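Local structure of tryptophan synthase alpha chain (Chlamydia trachomatis, 6V82) at residues D124-P136 with T156-A168. The protein probably catalyses the aldol cleavage of indoleglycerol phosphate to indole and glyceraldehyde 3-phosphate, as the alpha subunit of tryptophan synthase. Residues are numbered along the deposited sequence; the frame is centred on the assembly and turned at random.
Sequences DLPAPLSHGEKSP and TTPERMSLIQEYA
Ser135 N donates a hydrogen bond to Tyr167 OH at 3.2 Å, with an N-H...O angle of 161°. It is the one hydrogen bond between 124-136 and 156-168. The hydroxyl also bonds to Glu139 of the next helix, 136-144, so two partners hold the end of the ring. Ser135 N-caps that helix through its OG and Phe138 N.

Apolar contacts fill the middle. Leu163 CD1 lies 3.5 Å from Pro128 CB, and the two side chains cross at about a right angle. The same methyl sits among the carbonyl oxygens of Pro128, Ser130 and Glu133. Pro128 CD meets Tyr167 CE2 at 3.9 Å. Ala127 CB packs on Ile164 CG1 at 3.8 Å.

In the TIM barrel, the loop after strand 119-122 folds over helix 158-167, which follows strand 147-153. Ile164 also reaches that strand.

Two bends in the Arg160 chain, at chi2 (-89°) and chi3 (-39°), bring one guanidinium face against Ala127 O; the angles are too poor for a hydrogen bond. Pro126 CB comes to the guanidinium edge. Leu129 CD1 touches Arg160 CD at 3.6 Å. The poorly ordered His131 ring lies obliquely beside Glu159 CG. Pro126 and Leu129 also pack against a chain of another protein.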
# COMPACT_ATOMS: atom_id res chain seq x y z
N ASP A 124 38.18 9.27 12.44
CA ASP A 124 36.99 8.86 13.18
C ASP A 124 37.33 8.15 14.49
O ASP A 124 36.49 7.43 15.03
CB ASP A 124 36.08 7.98 12.32
CG ASP A 124 36.77 6.70 11.85
OD1 ASP A 124 38.03 6.68 11.76
OD2 ASP A 124 36.06 5.70 11.58
N LEU A 125 38.55 8.34 15.02
CA LEU A 125 38.91 7.84 16.35
C LEU A 125 39.24 9.01 17.25
O LEU A 125 40.40 9.45 17.31
CB LEU A 125 40.09 6.87 16.28
CG LEU A 125 40.47 6.23 17.62
CD1 LEU A 125 39.37 5.32 18.13
CD2 LEU A 125 41.78 5.48 17.49
N PRO A 126 38.26 9.56 17.96
CA PRO A 126 38.56 10.67 18.88
C PRO A 126 39.31 10.20 20.13
O PRO A 126 39.18 9.05 20.56
CB PRO A 126 37.17 11.22 19.23
CG PRO A 126 36.26 10.06 19.04
CD PRO A 126 36.82 9.27 17.90
N ALA A 127 40.10 11.10 20.69
CA ALA A 127 40.76 10.84 21.96
C ALA A 127 39.71 10.51 23.01
O ALA A 127 38.59 11.02 22.96
CB ALA A 127 41.57 12.06 22.42
N PRO A 128 40.03 9.64 23.97
CA PRO A 128 39.00 9.18 24.91
C PRO A 128 38.45 10.34 25.73
O PRO A 128 39.14 11.33 26.00
CB PRO A 128 39.74 8.16 25.78
CG PRO A 128 40.90 7.71 24.94
CD PRO A 128 41.31 8.94 24.17
N LEU A 129 37.19 10.20 26.13
CA LEU A 129 36.53 11.30 26.82
C LEU A 129 36.87 11.33 28.31
O LEU A 129 37.16 12.40 28.85
CB LEU A 129 35.01 11.21 26.61
CG LEU A 129 34.22 12.46 26.99
CD1 LEU A 129 35.01 13.73 26.69
CD2 LEU A 129 32.88 12.47 26.26
N SER A 130 36.85 10.19 28.98
CA SER A 130 37.18 10.17 30.41
C SER A 130 38.67 10.38 30.61
O SER A 130 39.50 9.85 29.86
CB SER A 130 36.76 8.85 31.06
OG SER A 130 37.19 8.80 32.41
N HIS A 131 39.02 11.14 31.65
CA HIS A 131 40.43 11.38 31.94
C HIS A 131 41.17 10.08 32.21
O HIS A 131 42.38 9.99 31.97
CB HIS A 131 40.58 12.32 33.14
CG HIS A 131 39.73 13.55 33.05
ND1 HIS A 131 38.60 13.73 33.82
CD2 HIS A 131 39.85 14.66 32.29
CE1 HIS A 131 38.06 14.90 33.54
NE2 HIS A 131 38.80 15.49 32.61
N GLY A 132 40.48 9.06 32.71
CA GLY A 132 41.10 7.78 32.98
C GLY A 132 41.20 6.90 31.76
O GLY A 132 42.28 6.41 31.43
N GLU A 133 40.07 6.69 31.08
CA GLU A 133 39.99 5.76 29.96
C GLU A 133 41.12 5.99 28.96
O GLU A 133 41.38 7.11 28.53
CB GLU A 133 38.63 5.92 29.26
CG GLU A 133 38.48 5.10 27.99
CD GLU A 133 37.43 5.67 27.06
OE1 GLU A 133 37.43 5.33 25.86
OE2 GLU A 133 36.60 6.48 27.54
N LYS A 134 41.80 4.90 28.59
CA LYS A 134 42.91 4.94 27.65
C LYS A 134 42.44 4.52 26.26
O LYS A 134 41.35 3.97 26.07
CB LYS A 134 44.06 4.05 28.14
CG LYS A 134 44.64 4.48 29.49
CD LYS A 134 45.72 3.51 29.99
CE LYS A 134 46.14 3.83 31.43
NZ LYS A 134 46.87 2.71 32.11
N SER A 135 43.29 4.79 25.27
CA SER A 135 43.00 4.44 23.88
C SER A 135 43.96 3.35 23.44
O SER A 135 45.16 3.63 23.31
CB SER A 135 43.12 5.64 22.96
OG SER A 135 43.14 5.21 21.61
N PRO A 136 43.51 2.13 23.23
CA PRO A 136 44.45 1.08 22.82
C PRO A 136 45.25 1.47 21.60
O PRO A 136 46.47 1.27 21.58
CB PRO A 136 43.55 -0.15 22.56
CG PRO A 136 42.14 0.31 22.75
CD PRO A 136 42.17 1.59 23.53
N THR A 156 36.25 22.08 21.94
CA THR A 156 36.85 20.93 22.59
C THR A 156 36.69 21.03 24.10
O THR A 156 37.10 22.03 24.72
CB THR A 156 38.33 20.80 22.20
OG1 THR A 156 38.43 20.25 20.88
CG2 THR A 156 39.06 19.89 23.17
N THR A 157 36.04 20.03 24.68
CA THR A 157 35.82 20.04 26.12
C THR A 157 37.16 19.93 26.84
O THR A 157 38.09 19.28 26.34
CB THR A 157 34.88 18.89 26.54
OG1 THR A 157 35.63 17.72 26.86
CG2 THR A 157 33.89 18.55 25.43
N PRO A 158 37.31 20.59 27.99
CA PRO A 158 38.55 20.44 28.77
C PRO A 158 38.94 18.99 29.02
O PRO A 158 40.14 18.69 29.11
CB PRO A 158 38.24 21.19 30.07
CG PRO A 158 36.74 21.43 30.06
CD PRO A 158 36.36 21.51 28.63
N GLU A 159 37.96 18.09 29.13
CA GLU A 159 38.23 16.66 29.30
C GLU A 159 39.05 16.11 28.13
O GLU A 159 39.92 15.24 28.33
CB GLU A 159 36.92 15.88 29.42
CG GLU A 159 36.25 15.94 30.78
CD GLU A 159 35.76 17.32 31.14
OE1 GLU A 159 35.09 17.95 30.30
OE2 GLU A 159 36.04 17.77 32.27
N ARG A 160 38.76 16.56 26.91
CA ARG A 160 39.59 16.20 25.77
C ARG A 160 40.97 16.82 25.91
O ARG A 160 41.98 16.12 25.87
CB ARG A 160 38.94 16.67 24.47
CG ARG A 160 37.45 16.90 24.54
CD ARG A 160 36.75 15.63 24.22
NE ARG A 160 37.45 14.95 23.15
CZ ARG A 160 37.11 13.76 22.68
NH1 ARG A 160 37.80 13.22 21.70
NH2 ARG A 160 36.06 13.13 23.20
N MET A 161 41.01 18.15 26.06
CA MET A 161 42.24 18.93 26.18
C MET A 161 43.31 18.19 26.98
O MET A 161 44.47 18.13 26.57
CB MET A 161 41.93 20.27 26.84
CG MET A 161 41.15 21.22 25.97
SD MET A 161 42.04 21.51 24.42
CE MET A 161 41.94 23.30 24.31
N SER A 162 42.91 17.62 28.12
CA SER A 162 43.81 16.78 28.89
C SER A 162 44.23 15.55 28.10
O SER A 162 45.42 15.34 27.84
CB SER A 162 43.14 16.35 30.20
OG SER A 162 42.62 17.47 30.87
N LEU A 163 43.26 14.72 27.71
CA LEU A 163 43.62 13.47 27.04
C LEU A 163 44.12 13.72 25.62
O LEU A 163 44.97 12.96 25.14
CB LEU A 163 42.44 12.51 27.02
CG LEU A 163 42.50 11.45 28.13
CD1 LEU A 163 41.68 10.26 27.74
CD2 LEU A 163 43.93 11.02 28.44
N ILE A 164 43.63 14.76 24.94
CA ILE A 164 44.22 15.11 23.65
C ILE A 164 45.69 15.45 23.81
O ILE A 164 46.53 15.01 23.02
CB ILE A 164 43.44 16.25 22.98
CG1 ILE A 164 42.00 15.83 22.70
CG2 ILE A 164 44.11 16.64 21.67
CD1 ILE A 164 41.25 16.77 21.78
N GLN A 165 46.03 16.21 24.85
CA GLN A 165 47.43 16.51 25.14
C GLN A 165 48.22 15.26 25.49
O GLN A 165 49.42 15.18 25.21
CB GLN A 165 47.51 17.53 26.28
CG GLN A 165 48.90 17.98 26.62
CD GLN A 165 48.87 19.09 27.63
OE1 GLN A 165 47.82 19.70 27.86
NE2 GLN A 165 50.01 19.36 28.24
N GLU A 166 47.56 14.28 26.10
CA GLU A 166 48.21 13.01 26.43
C GLU A 166 48.80 12.35 25.19
O GLU A 166 49.98 11.97 25.17
CB GLU A 166 47.21 12.08 27.12
CG GLU A 166 47.77 10.73 27.51
CD GLU A 166 48.24 10.69 28.95
OE1 GLU A 166 48.78 11.72 29.44
OE2 GLU A 166 48.05 9.64 29.60
N TYR A 167 48.00 12.22 24.13
CA TYR A 167 48.39 11.42 22.97
C TYR A 167 48.93 12.23 21.79
O TYR A 167 49.57 11.65 20.91
CB TYR A 167 47.20 10.58 22.50
CG TYR A 167 46.76 9.56 23.52
CD1 TYR A 167 47.60 8.52 23.89
CD2 TYR A 167 45.51 9.63 24.13
CE1 TYR A 167 47.22 7.58 24.82
CE2 TYR A 167 45.11 8.69 25.07
CZ TYR A 167 45.97 7.67 25.41
OH TYR A 167 45.60 6.72 26.33
N ALA A 168 48.70 13.54 21.75
CA ALA A 168 49.12 14.32 20.59
C ALA A 168 50.64 14.42 20.50
O ALA A 168 51.32 14.65 21.50
CB ALA A 168 48.51 15.72 20.63